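Local coordinates for protein DraIII (Deinococcus radiophilus, PDB 4L0K) that acts as a type II restriction endonuclease, probably cutting DNA at a specific sequence with a nuclease domain of the His-Me finger clan, at residues 2-7 against 26-31; 19-24 against 110-115; 32-37 against 114-119; 120-125 against 192-197. All coordinates share one frame; numbering follows the deposited sequence.

Interaction 1: residues 2-7 against 26-31; sequences ELCHKT and LGHSGK
Glu2 starts the contact with its backbone. Leu26 N donates to Glu2 O over 2.8 Å, with an N-H...O angle of 159°. The aliphatic part of Glu2 also packs on Leu26. The two side chains run alongside each other in the same direction, with Glu2 CB 4.0 Å from Leu26 CD2. Beyond CG the glutamate bends, and its carboxylate leads away from residues 26-31.

Leu3 turns its side chain from this segment and meets it through the carbonyl: Leu26 CD1 lies 3.8 Å from Leu3 O. Leu26 thus spreads its two methyls, CD2 to Glu2 and CD1 to the backbone of Leu3.

Cys4 is the buried residue of the contact. Cys4 CA and Leu26 CA, 4.0 Å apart, are the closest CA pair of the two segments. SG sits anti to the backbone N (chi1 -171°), which brings it to the rim of the His28 imidazole. Cys4 SG lies 4.1 Å from the centroid of the His28 ring, close to the ring plane and on the CD2 side. Cys4 SG is modelled at disulfide distance from both Cys22 and Cys32. One sulfur cannot form both bonds at once, so the pairing is doubtful. The sulfurs of Cys4, Cys22 and Cys32 crowd together beside His28.

The contact lies at the protein surface. Residues 2-7 lead into strand 7-8, while residues 26-31 follow strand 20-21 and precede helix 39-44. Leu3 rests on Tyr142 and Phe146 of helix 137-147.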
loop_
_atom_site.group_PDB
_atom_site.type_symbol
_atom_site.label_atom_id
_atom_site.label_comp_id
_atom_site.label_asym_id
_atom_site.label_seq_id
_atom_site.Cartn_x
_atom_site.Cartn_y
_atom_site.Cartn_z
ATOM N N GLU A 2 17.241 0.326 -36.740
ATOM C CA GLU A 2 16.246 -0.678 -37.087
ATOM C C GLU A 2 16.661 -1.982 -36.405
ATOM O O GLU A 2 17.845 -2.337 -36.404
ATOM C CB GLU A 2 16.184 -0.868 -38.608
ATOM C CG GLU A 2 14.790 -1.155 -39.163
ATOM C CD GLU A 2 13.955 0.108 -39.320
ATOM O OE1 GLU A 2 13.117 0.403 -38.430
ATOM O OE2 GLU A 2 14.138 0.814 -40.337
ATOM N N LEU A 3 15.697 -2.691 -35.828
ATOM C CA LEU A 3 15.995 -3.906 -35.069
ATOM C C LEU A 3 15.821 -5.192 -35.895
ATOM O O LEU A 3 15.035 -5.207 -36.841
ATOM C CB LEU A 3 15.112 -3.969 -33.822
ATOM C CG LEU A 3 15.219 -2.816 -32.823
ATOM C CD1 LEU A 3 14.199 -3.003 -31.715
ATOM C CD2 LEU A 3 16.629 -2.700 -32.253
ATOM N N CYS A 4 16.570 -6.242 -35.526
ATOM C CA CYS A 4 16.485 -7.589 -36.113
ATOM C C CYS A 4 15.018 -7.973 -36.269
ATOM O O CYS A 4 14.509 -8.089 -37.386
ATOM C CB CYS A 4 17.237 -8.598 -35.202
ATOM S SG CYS A 4 17.554 -10.372 -35.740
ATOM N N HIS A 5 14.330 -8.120 -35.138
ATOM C CA HIS A 5 12.928 -8.553 -35.105
ATOM C C HIS A 5 12.678 -9.966 -35.643
ATOM O O HIS A 5 11.527 -10.398 -35.742
ATOM C CB HIS A 5 11.993 -7.538 -35.779
ATOM C CG HIS A 5 11.432 -6.518 -34.837
ATOM N ND1 HIS A 5 12.016 -6.225 -33.622
ATOM C CD2 HIS A 5 10.330 -5.736 -34.923
ATOM C CE1 HIS A 5 11.302 -5.301 -33.004
ATOM N NE2 HIS A 5 10.272 -4.989 -33.772
ATOM N N LYS A 6 13.743 -10.689 -35.979
ATOM C CA LYS A 6 13.602 -12.108 -36.329
ATOM C C LYS A 6 13.130 -12.906 -35.109
ATOM O O LYS A 6 13.507 -12.594 -33.979
ATOM C CB LYS A 6 14.916 -12.683 -36.888
ATOM C CG LYS A 6 15.275 -12.179 -38.296
ATOM C CD LYS A 6 16.169 -13.159 -39.058
ATOM C CE LYS A 6 17.616 -13.111 -38.587
ATOM N NZ LYS A 6 18.499 -13.915 -39.489
ATOM N N THR A 7 12.305 -13.925 -35.335
ATOM C CA THR A 7 11.779 -14.749 -34.245
ATOM C C THR A 7 12.881 -15.449 -33.444
ATOM O O THR A 7 13.746 -16.111 -34.007
ATOM C CB THR A 7 10.779 -15.783 -34.769
ATOM O OG1 THR A 7 9.724 -15.103 -35.460
ATOM C CG2 THR A 7 10.181 -16.598 -33.628
ATOM N N LEU A 26 19.423 -4.560 -36.910
ATOM C CA LEU A 26 19.100 -5.280 -38.147
ATOM C C LEU A 26 20.312 -5.940 -38.822
ATOM O O LEU A 26 20.211 -7.066 -39.314
ATOM C CB LEU A 26 18.379 -4.337 -39.126
ATOM C CG LEU A 26 17.728 -4.890 -40.403
ATOM C CD1 LEU A 26 16.729 -6.015 -40.107
ATOM C CD2 LEU A 26 17.052 -3.755 -41.162
ATOM N N GLY A 27 21.449 -5.242 -38.825
ATOM C CA GLY A 27 22.694 -5.773 -39.374
ATOM C C GLY A 27 23.050 -7.148 -38.828
ATOM O O GLY A 27 22.815 -8.157 -39.497
ATOM N N HIS A 28 23.675 -7.170 -37.647
ATOM C CA HIS A 28 23.566 -8.299 -36.725
ATOM C C HIS A 28 24.500 -9.484 -36.980
ATOM O O HIS A 28 24.143 -10.441 -37.665
ATOM C CB HIS A 28 22.111 -8.732 -36.739
ATOM C CG HIS A 28 21.757 -9.808 -35.763
ATOM N ND1 HIS A 28 22.673 -10.637 -35.154
ATOM C CD2 HIS A 28 20.546 -10.201 -35.333
ATOM C CE1 HIS A 28 22.033 -11.501 -34.384
ATOM N NE2 HIS A 28 20.740 -11.260 -34.481
ATOM N N SER A 29 25.660 -9.453 -36.338
ATOM C CA SER A 29 26.704 -10.431 -36.596
ATOM C C SER A 29 26.733 -11.668 -35.680
ATOM O O SER A 29 27.797 -12.048 -35.198
ATOM C CB SER A 29 28.061 -9.725 -36.548
ATOM O OG SER A 29 29.122 -10.663 -36.636
ATOM N N GLY A 30 25.595 -12.314 -35.450
ATOM C CA GLY A 30 25.606 -13.526 -34.643
ATOM C C GLY A 30 24.251 -14.178 -34.483
ATOM O O GLY A 30 23.397 -14.042 -35.353
ATOM N N LYS A 31 24.055 -14.894 -33.375
ATOM C CA LYS A 31 22.758 -15.507 -33.070
ATOM C C LYS A 31 21.776 -14.466 -32.524
ATOM O O LYS A 31 22.162 -13.564 -31.785
ATOM C CB LYS A 31 22.904 -16.677 -32.093
ATOM C CG LYS A 31 23.211 -16.263 -30.664
ATOM C CD LYS A 31 22.302 -16.972 -29.655
ATOM C CE LYS A 31 22.908 -18.279 -29.146
ATOM N NZ LYS A 31 22.124 -18.840 -28.004
#

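Interaction 2: residues 19-24 against 110-115; sequences PHKCQL and ADYDSC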
loop_
_atom_site.group_PDB
_atom_site.type_symbol
_atom_site.label_atom_id
_atom_site.label_comp_id
_atom_site.label_asym_id
_atom_site.label_seq_id
_atom_site.Cartn_x
_atom_site.Cartn_y
_atom_site.Cartn_z
ATOM N N PRO A 19 5.603 -14.936 -31.428
ATOM C CA PRO A 19 7.071 -14.878 -31.444
ATOM C C PRO A 19 7.701 -13.974 -30.372
ATOM O O PRO A 19 7.197 -12.895 -30.077
ATOM C CB PRO A 19 7.369 -14.296 -32.832
ATOM C CG PRO A 19 6.185 -13.385 -33.103
ATOM C CD PRO A 19 4.996 -14.049 -32.441
ATOM N N HIS A 20 8.810 -14.423 -29.799
ATOM C CA HIS A 20 9.730 -13.515 -29.127
ATOM C C HIS A 20 10.626 -12.932 -30.223
ATOM O O HIS A 20 10.990 -13.645 -31.165
ATOM C CB HIS A 20 10.558 -14.267 -28.080
ATOM C CG HIS A 20 9.732 -14.880 -26.992
ATOM N ND1 HIS A 20 9.576 -14.293 -25.753
ATOM C CD2 HIS A 20 8.987 -16.011 -26.970
ATOM C CE1 HIS A 20 8.783 -15.045 -25.009
ATOM N NE2 HIS A 20 8.408 -16.091 -25.726
ATOM N N LYS A 21 10.979 -11.653 -30.123
ATOM C CA LYS A 21 11.667 -11.003 -31.234
ATOM C C LYS A 21 13.120 -10.634 -30.952
ATOM O O LYS A 21 13.478 -10.304 -29.826
ATOM C CB LYS A 21 10.887 -9.775 -31.712
ATOM C CG LYS A 21 9.391 -10.014 -31.922
ATOM C CD LYS A 21 8.730 -8.738 -32.446
ATOM C CE LYS A 21 7.234 -8.675 -32.128
ATOM N NZ LYS A 21 6.653 -7.330 -32.473
ATOM N N CYS A 22 13.943 -10.703 -31.996
ATOM C CA CYS A 22 15.345 -10.278 -31.971
ATOM C C CYS A 22 15.397 -8.781 -31.630
ATOM O O CYS A 22 14.682 -7.981 -32.233
ATOM C CB CYS A 22 15.947 -10.541 -33.364
ATOM S SG CYS A 22 17.745 -10.468 -33.680
ATOM N N GLN A 23 16.225 -8.393 -30.666
ATOM C CA GLN A 23 16.347 -6.972 -30.367
ATOM C C GLN A 23 17.742 -6.430 -30.705
ATOM O O GLN A 23 18.078 -5.293 -30.359
ATOM C CB GLN A 23 15.940 -6.678 -28.912
ATOM C CG GLN A 23 14.525 -7.167 -28.547
ATOM C CD GLN A 23 13.425 -6.314 -29.158
ATOM O OE1 GLN A 23 13.617 -5.126 -29.403
ATOM N NE2 GLN A 23 12.269 -6.914 -29.406
ATOM N N LEU A 24 18.547 -7.255 -31.378
ATOM C CA LEU A 24 19.829 -6.819 -31.943
ATOM C C LEU A 24 19.558 -5.908 -33.130
ATOM O O LEU A 24 18.471 -5.975 -33.719
ATOM C CB LEU A 24 20.654 -8.024 -32.412
ATOM C CG LEU A 24 21.690 -8.615 -31.458
ATOM C CD1 LEU A 24 22.481 -7.527 -30.694
ATOM C CD2 LEU A 24 21.035 -9.583 -30.503
ATOM N N ALA A 110 -0.179 -5.054 -21.457
ATOM C CA ALA A 110 0.670 -4.217 -22.303
ATOM C C ALA A 110 1.101 -5.063 -23.489
ATOM O O ALA A 110 1.284 -6.268 -23.345
ATOM C CB ALA A 110 1.892 -3.744 -21.534
ATOM N N ASP A 111 1.267 -4.443 -24.655
ATOM C CA ASP A 111 1.726 -5.177 -25.838
ATOM C C ASP A 111 3.190 -5.602 -25.679
ATOM O O ASP A 111 3.886 -5.123 -24.784
ATOM C CB ASP A 111 1.506 -4.367 -27.130
ATOM C CG ASP A 111 2.321 -3.094 -27.163
ATOM O OD1 ASP A 111 1.838 -2.062 -26.636
ATOM O OD2 ASP A 111 3.448 -3.119 -27.706
ATOM N N TYR A 112 3.643 -6.501 -26.550
ATOM C CA TYR A 112 4.966 -7.108 -26.453
ATOM C C TYR A 112 6.088 -6.077 -26.609
ATOM O O TYR A 112 7.047 -6.032 -25.805
ATOM C CB TYR A 112 5.126 -8.245 -27.486
ATOM C CG TYR A 112 6.517 -8.834 -27.491
ATOM C CD1 TYR A 112 6.847 -9.907 -26.665
ATOM C CD2 TYR A 112 7.512 -8.301 -28.300
ATOM C CE1 TYR A 112 8.140 -10.426 -26.647
ATOM C CE2 TYR A 112 8.796 -8.812 -28.292
ATOM C CZ TYR A 112 9.104 -9.871 -27.469
ATOM O OH TYR A 112 10.390 -10.359 -27.480
ATOM N N ASP A 113 5.969 -5.260 -27.656
ATOM C CA ASP A 113 6.979 -4.249 -27.959
ATOM C C ASP A 113 7.175 -3.281 -26.788
ATOM O O ASP A 113 8.297 -2.900 -26.488
ATOM C CB ASP A 113 6.613 -3.460 -29.218
ATOM C CG ASP A 113 6.650 -4.311 -30.499
ATOM O OD1 ASP A 113 6.165 -3.798 -31.528
ATOM O OD2 ASP A 113 7.146 -5.470 -30.490
ATOM N N SER A 114 6.076 -2.891 -26.141
ATOM C CA SER A 114 6.117 -1.977 -24.995
ATOM C C SER A 114 6.890 -2.589 -23.834
ATOM O O SER A 114 7.731 -1.918 -23.223
ATOM C CB SER A 114 4.705 -1.629 -24.523
ATOM O OG SER A 114 3.993 -0.934 -25.526
ATOM N N CYS A 115 6.593 -3.857 -23.535
ATOM C CA CYS A 115 7.307 -4.587 -22.493
ATOM C C CYS A 115 8.806 -4.601 -22.759
ATOM O O CYS A 115 9.608 -4.338 -21.850
ATOM C CB CYS A 115 6.759 -6.003 -22.342
ATOM S SG CYS A 115 5.035 -6.012 -21.789
#
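His20 and Lys21, on the short strand 20-21, pass the first turn of helix 112-126, with His20 CA 8.4 Å from Tyr112 CA. Tyr112 fills the gap. With chi1 at 176°, the Tyr112 ring swings away from its own backbone N and reaches the strand. There Lys21 N donates to Tyr112 OH over 3.0 Å, almost straight at 172°. The same hydroxyl is hydrogen-bonded to Glu34, whose OE2 also binds His20 ND1.

The extended Lys21 chain slides back past the ring in the opposite direction, with Lys21 CG 3.9 Å from Tyr112 CE2. Its end makes a salt bridge: Lys21 NZ is 2.8 Å from Asp113 OD2 and meets the syn lone pair. With an alanine here, the Asp113 carboxylate would probably lose its charged mate and one flank of the Tyr112 ring its cover.

Gln23 NE2 approaches the ring edge at 4.1 Å from Tyr112 CE2, while Gln23 OE1 binds Arg120.

Asp111 caps the helix start, its OD2 accepting from Ser114 N. The contact thus joins the N-terminal hairpin of strands 7-8 and 20-21 to the beginning of helix 112-126, with Tyr77 edge-to-face against Tyr112.

Interaction 3: residues 32-37 against 114-119; sequences CLEFPF and SCIDVA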
loop_
_atom_site.group_PDB
_atom_site.type_symbol
_atom_site.label_atom_id
_atom_site.label_comp_id
_atom_site.label_asym_id
_atom_site.label_seq_id
_atom_site.Cartn_x
_atom_site.Cartn_y
_atom_site.Cartn_z
ATOM N N CYS A 32 20.511 -14.593 -32.904
ATOM C CA CYS A 32 19.525 -13.557 -32.646
ATOM C C CYS A 32 18.985 -13.647 -31.189
ATOM O O CYS A 32 18.583 -14.716 -30.730
ATOM C CB CYS A 32 18.437 -13.567 -33.765
ATOM S SG CYS A 32 18.360 -12.017 -34.855
ATOM N N LEU A 33 19.026 -12.527 -30.459
ATOM C CA LEU A 33 18.684 -12.490 -29.026
ATOM C C LEU A 33 17.511 -11.563 -28.633
ATOM O O LEU A 33 17.309 -10.486 -29.208
ATOM C CB LEU A 33 19.901 -12.078 -28.200
ATOM C CG LEU A 33 21.186 -12.894 -28.204
ATOM C CD1 LEU A 33 22.355 -11.952 -28.008
ATOM C CD2 LEU A 33 21.165 -13.920 -27.099
ATOM N N GLU A 34 16.762 -11.981 -27.618
ATOM C CA GLU A 34 15.642 -11.189 -27.121
ATOM C C GLU A 34 16.114 -10.052 -26.195
ATOM O O GLU A 34 15.588 -8.940 -26.263
ATOM C CB GLU A 34 14.590 -12.069 -26.417
ATOM C CG GLU A 34 13.272 -11.337 -26.167
ATOM C CD GLU A 34 12.236 -12.159 -25.420
ATOM O OE1 GLU A 34 12.616 -13.118 -24.714
ATOM O OE2 GLU A 34 11.030 -11.837 -25.532
ATOM N N PHE A 35 17.106 -10.326 -25.344
ATOM C CA PHE A 35 17.596 -9.312 -24.406
ATOM C C PHE A 35 19.108 -9.071 -24.471
ATOM O O PHE A 35 19.800 -9.267 -23.467
ATOM C CB PHE A 35 17.195 -9.670 -22.962
ATOM C CG PHE A 35 15.702 -9.748 -22.740
ATOM C CD1 PHE A 35 14.928 -8.593 -22.697
ATOM C CD2 PHE A 35 15.074 -10.977 -22.568
ATOM C CE1 PHE A 35 13.549 -8.665 -22.501
ATOM C CE2 PHE A 35 13.700 -11.067 -22.374
ATOM C CZ PHE A 35 12.934 -9.908 -22.338
ATOM N N PRO A 36 19.626 -8.635 -25.644
ATOM C CA PRO A 36 21.076 -8.452 -25.826
ATOM C C PRO A 36 21.671 -7.405 -24.878
ATOM O O PRO A 36 22.722 -7.634 -24.269
ATOM C CB PRO A 36 21.193 -7.985 -27.284
ATOM C CG PRO A 36 19.831 -7.452 -27.644
ATOM C CD PRO A 36 18.872 -8.305 -26.870
ATOM N N PHE A 37 20.970 -6.286 -24.733
ATOM C CA PHE A 37 21.356 -5.203 -23.820
ATOM C C PHE A 37 21.429 -5.606 -22.343
ATOM O O PHE A 37 21.903 -4.836 -21.513
ATOM C CB PHE A 37 20.409 -4.012 -24.003
ATOM C CG PHE A 37 18.953 -4.372 -23.872
ATOM C CD1 PHE A 37 18.263 -4.940 -24.936
ATOM C CD2 PHE A 37 18.274 -4.154 -22.680
ATOM C CE1 PHE A 37 16.930 -5.284 -24.817
ATOM C CE2 PHE A 37 16.939 -4.501 -22.559
ATOM C CZ PHE A 37 16.268 -5.058 -23.627
ATOM N N SER A 114 6.076 -2.891 -26.141
ATOM C CA SER A 114 6.117 -1.977 -24.995
ATOM C C SER A 114 6.890 -2.589 -23.834
ATOM O O SER A 114 7.731 -1.918 -23.223
ATOM C CB SER A 114 4.705 -1.629 -24.523
ATOM O OG SER A 114 3.993 -0.934 -25.526
ATOM N N CYS A 115 6.593 -3.857 -23.535
ATOM C CA CYS A 115 7.307 -4.587 -22.493
ATOM C C CYS A 115 8.806 -4.601 -22.759
ATOM O O CYS A 115 9.608 -4.338 -21.850
ATOM C CB CYS A 115 6.759 -6.003 -22.342
ATOM S SG CYS A 115 5.035 -6.012 -21.789
ATOM N N ILE A 116 9.185 -4.860 -24.008
ATOM C CA ILE A 116 10.610 -4.826 -24.354
ATOM C C ILE A 116 11.205 -3.410 -24.200
ATOM O O ILE A 116 12.303 -3.248 -23.654
ATOM C CB ILE A 116 10.907 -5.415 -25.775
ATOM C CG1 ILE A 116 10.227 -6.776 -25.968
ATOM C CG2 ILE A 116 12.409 -5.509 -26.026
ATOM C CD1 ILE A 116 10.537 -7.782 -24.903
ATOM N N ASP A 117 10.478 -2.398 -24.670
ATOM C CA ASP A 117 10.852 -0.986 -24.472
ATOM C C ASP A 117 11.158 -0.644 -23.003
ATOM O O ASP A 117 12.219 -0.089 -22.695
ATOM C CB ASP A 117 9.750 -0.046 -24.975
ATOM C CG ASP A 117 9.662 0.002 -26.481
ATOM O OD1 ASP A 117 10.640 -0.413 -27.142
ATOM O OD2 ASP A 117 8.622 0.461 -27.007
ATOM N N VAL A 118 10.213 -0.985 -22.123
ATOM C CA VAL A 118 10.362 -0.837 -20.677
ATOM C C VAL A 118 11.632 -1.528 -20.164
ATOM O O VAL A 118 12.413 -0.914 -19.418
ATOM C CB VAL A 118 9.109 -1.373 -19.926
ATOM C CG1 VAL A 118 9.415 -1.649 -18.446
ATOM C CG2 VAL A 118 7.911 -0.404 -20.095
ATOM N N ALA A 119 11.840 -2.792 -20.560
ATOM C CA ALA A 119 13.099 -3.478 -20.240
ATOM C C ALA A 119 14.340 -2.650 -20.651
ATOM O O ALA A 119 15.325 -2.536 -19.888
ATOM C CB ALA A 119 13.139 -4.863 -20.878
#
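Ile116 reaches residues 32-37 with its CD1 methyl. Ile116 CD1 lies 4.0 Å from Phe35 CE1, and the two side chains cross at about a right angle. CG1 is anti to the carbonyl carbon (chi1 -49°), and a second bend at CG1 turns CD1 to the ring. Glu34 lies beside this meeting; Glu34 OE2 comes within 4.1 Å of Ile116 CD1. Glu34 CG lies over one face of the Phe35 ring.

One turn further on, Ala119 touches both rings with its methyl. Ala119 CB is 4.2 Å from Phe35 CE1 and 4.2 Å from Phe37 CZ. Phe37 also brings its ring edge to the backbone, with Phe37 CE2 3.7 Å from Ala119 O. The ring gets there with CG between the backbone N and the carbonyl carbon (chi1 54°). Phe37 CZ in turn lies at the edge of the Phe35 ring, near its plane.

The flanks are closed by helix 46-57, where Val53 touches Phe35, and by Leu143 of helix 137-147, which touches Phe37. The chemistry is apolar and van der Waals: the helix is held to this loop by shape and burial. Glu34 OE2, the polar atom beside the methyl, has its hydrogen bonds outside this contact, one of them to Tyr112.

Interaction 4: residues 120-125 against 192-197; sequences RKLTWL and ENVGFA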
loop_
_atom_site.group_PDB
_atom_site.type_symbol
_atom_site.label_atom_id
_atom_site.label_comp_id
_atom_site.label_asym_id
_atom_site.label_seq_id
_atom_site.Cartn_x
_atom_site.Cartn_y
_atom_site.Cartn_z
ATOM N N ARG A 120 14.286 -2.065 -21.846
ATOM C CA ARG A 120 15.438 -1.292 -22.326
ATOM C C ARG A 120 15.671 -0.038 -21.464
ATOM O O ARG A 120 16.806 0.294 -21.101
ATOM C CB ARG A 120 15.264 -0.907 -23.795
ATOM C CG ARG A 120 16.056 -1.753 -24.787
ATOM C CD ARG A 120 15.894 -1.207 -26.211
ATOM N NE ARG A 120 14.493 -1.216 -26.623
ATOM C CZ ARG A 120 13.973 -2.087 -27.482
ATOM N NH1 ARG A 120 14.741 -3.020 -28.039
ATOM N NH2 ARG A 120 12.686 -2.023 -27.789
ATOM N N LYS A 121 14.576 0.632 -21.123
ATOM C CA LYS A 121 14.634 1.868 -20.356
ATOM C C LYS A 121 15.243 1.612 -18.998
ATOM O O LYS A 121 16.129 2.327 -18.558
ATOM C CB LYS A 121 13.233 2.441 -20.175
ATOM C CG LYS A 121 13.196 3.663 -19.277
ATOM C CD LYS A 121 13.984 4.834 -19.864
ATOM C CE LYS A 121 13.914 6.040 -18.944
ATOM N NZ LYS A 121 12.503 6.473 -18.698
ATOM N N LEU A 122 14.746 0.569 -18.350
ATOM C CA LEU A 122 15.167 0.194 -17.017
ATOM C C LEU A 122 16.637 -0.227 -16.983
ATOM O O LEU A 122 17.339 0.053 -16.003
ATOM C CB LEU A 122 14.267 -0.937 -16.515
ATOM C CG LEU A 122 13.163 -0.598 -15.519
ATOM C CD1 LEU A 122 12.835 0.889 -15.469
ATOM C CD2 LEU A 122 11.925 -1.415 -15.798
ATOM N N THR A 123 17.106 -0.899 -18.039
ATOM C CA THR A 123 18.540 -1.206 -18.136
ATOM C C THR A 123 19.381 0.075 -18.261
ATOM O O THR A 123 20.479 0.217 -17.664
ATOM C CB THR A 123 18.849 -2.117 -19.348
ATOM O OG1 THR A 123 17.950 -3.231 -19.349
ATOM C CG2 THR A 123 20.285 -2.617 -19.282
ATOM N N TRP A 124 18.865 0.999 -19.058
ATOM C CA TRP A 124 19.531 2.281 -19.253
ATOM C C TRP A 124 19.634 3.050 -17.919
ATOM O O TRP A 124 20.687 3.611 -17.592
ATOM C CB TRP A 124 18.788 3.086 -20.322
ATOM C CG TRP A 124 19.349 4.459 -20.617
ATOM C CD1 TRP A 124 20.421 4.759 -21.417
ATOM C CD2 TRP A 124 18.832 5.718 -20.151
ATOM N NE1 TRP A 124 20.610 6.116 -21.465
ATOM C CE2 TRP A 124 19.654 6.731 -20.701
ATOM C CE3 TRP A 124 17.764 6.083 -19.316
ATOM C CZ2 TRP A 124 19.448 8.096 -20.430
ATOM C CZ3 TRP A 124 17.547 7.444 -19.056
ATOM C CH2 TRP A 124 18.391 8.434 -19.617
ATOM N N LEU A 125 18.547 3.051 -17.146
ATOM C CA LEU A 125 18.534 3.716 -15.840
ATOM C C LEU A 125 19.538 3.027 -14.946
ATOM O O LEU A 125 20.263 3.685 -14.190
ATOM C CB LEU A 125 17.158 3.601 -15.169
ATOM C CG LEU A 125 16.150 4.745 -15.176
ATOM C CD1 LEU A 125 16.647 5.953 -15.967
ATOM C CD2 LEU A 125 14.783 4.239 -15.661
ATOM N N GLU A 192 8.897 5.712 -21.610
ATOM C CA GLU A 192 8.915 7.088 -21.155
ATOM C C GLU A 192 8.367 7.168 -19.741
ATOM O O GLU A 192 8.838 7.956 -18.928
ATOM C CB GLU A 192 8.090 7.977 -22.100
ATOM C CG GLU A 192 8.168 9.480 -21.801
ATOM C CD GLU A 192 7.265 9.912 -20.649
ATOM O OE1 GLU A 192 6.101 9.452 -20.599
ATOM O OE2 GLU A 192 7.721 10.699 -19.786
ATOM N N ASN A 193 7.382 6.331 -19.463
ATOM C CA ASN A 193 6.641 6.399 -18.220
ATOM C C ASN A 193 7.298 5.668 -17.050
ATOM O O ASN A 193 6.832 5.791 -15.918
ATOM C CB ASN A 193 5.223 5.859 -18.435
ATOM C CG ASN A 193 4.277 6.236 -17.307
ATOM O OD1 ASN A 193 4.235 7.389 -16.880
ATOM N ND2 ASN A 193 3.535 5.252 -16.797
ATOM N N VAL A 194 8.366 4.904 -17.294
ATOM C CA VAL A 194 8.890 4.066 -16.203
ATOM C C VAL A 194 10.213 4.513 -15.615
ATOM O O VAL A 194 10.988 5.217 -16.263
ATOM C CB VAL A 194 8.983 2.565 -16.567
ATOM C CG1 VAL A 194 7.586 1.992 -16.758
ATOM C CG2 VAL A 194 9.882 2.351 -17.806
ATOM N N GLY A 195 10.457 4.091 -14.377
ATOM C CA GLY A 195 11.749 4.325 -13.759
ATOM C C GLY A 195 11.907 3.523 -12.489
ATOM O O GLY A 195 11.241 2.522 -12.320
ATOM N N PHE A 196 12.768 3.968 -11.585
ATOM C CA PHE A 196 12.893 3.310 -10.292
ATOM C C PHE A 196 12.413 4.218 -9.158
ATOM O O PHE A 196 12.485 5.466 -9.254
ATOM C CB PHE A 196 14.339 2.863 -10.050
ATOM C CG PHE A 196 14.846 1.849 -11.056
ATOM C CD1 PHE A 196 14.149 0.687 -11.302
ATOM C CD2 PHE A 196 16.026 2.072 -11.739
ATOM C CE1 PHE A 196 14.610 -0.238 -12.219
ATOM C CE2 PHE A 196 16.510 1.149 -12.668
ATOM C CZ PHE A 196 15.786 -0.009 -12.910
ATOM N N ALA A 197 11.912 3.591 -8.093
ATOM C CA ALA A 197 11.451 4.320 -6.903
ATOM C C ALA A 197 11.702 3.513 -5.638
ATOM O O ALA A 197 11.616 2.284 -5.661
ATOM C CB ALA A 197 9.978 4.636 -7.016
#
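Leu122 lays its CD1 methyl over the Phe196 ring, off-centre, in a CH-pi contact with Leu122 CD1 4.3 Å from the ring centroid. Leu122 CG is closer still to the rim, 3.6 Å from Phe196 CE1. Leu122 CD1 also touches Val194 CG2 at 4.0 Å. Leu125 meets the CE2 side of the ring, with Leu125 CB 3.6 Å from Phe196 CE2. Leu125 CD2 packs on the backbone, 3.6 Å from Gly195 CA, where the glycine has no side chain to intervene.

The axes of helix segment 120-125 and strand segment 194-197 cross at -45°. Strand 194-198 pairs antiparallel with strand 179-183 and runs into helix 199-205. This strand-strand-helix order is consistent with the beta-beta-alpha metal fold of the His-Me finger clan, and helix 112-126 packs against its hairpin.

The Lys121 ammonium bonds to the strand at Val194 O and to Ala191 O just before it. Lys121 NZ donates to Val194 O over 3.1 Å, nearly along the C=O axis. The first torsion (chi1 175°) places Lys121 CG against Val194 CG2, and the bends at chi2 and chi4 bring NZ round to the carbonyl. A leucine in its place would probably leave both carbonyls without this donor. Leu122 also touches Ile52 of helix 46-57 and Thr181 of strand 179-183.

How the interactions relate
From the N terminus, interaction 1 closes the first loop, bringing residues 26-31 back to residues 2-7 around the hairpin of strands 7-8 and 20-21. Interaction 2 starts inside that loop, so the two cross. It spans to the start of helix 112-126. Interaction 3 starts after interaction 1 has closed and ends on the same helix, sharing Ser114 and Cys115 with interaction 2. Cys4, Cys22 and Cys32 bring these three together. Interaction 4 opens after they have closed, in series with all of them, and reaches strand 194-198. Helix 112-126 is therefore the common spine of interactions 2, 3 and 4, joining the cysteine-rich N-terminal region to the hairpin of strands 179-183 and 194-198, probably part of the His-Me finger.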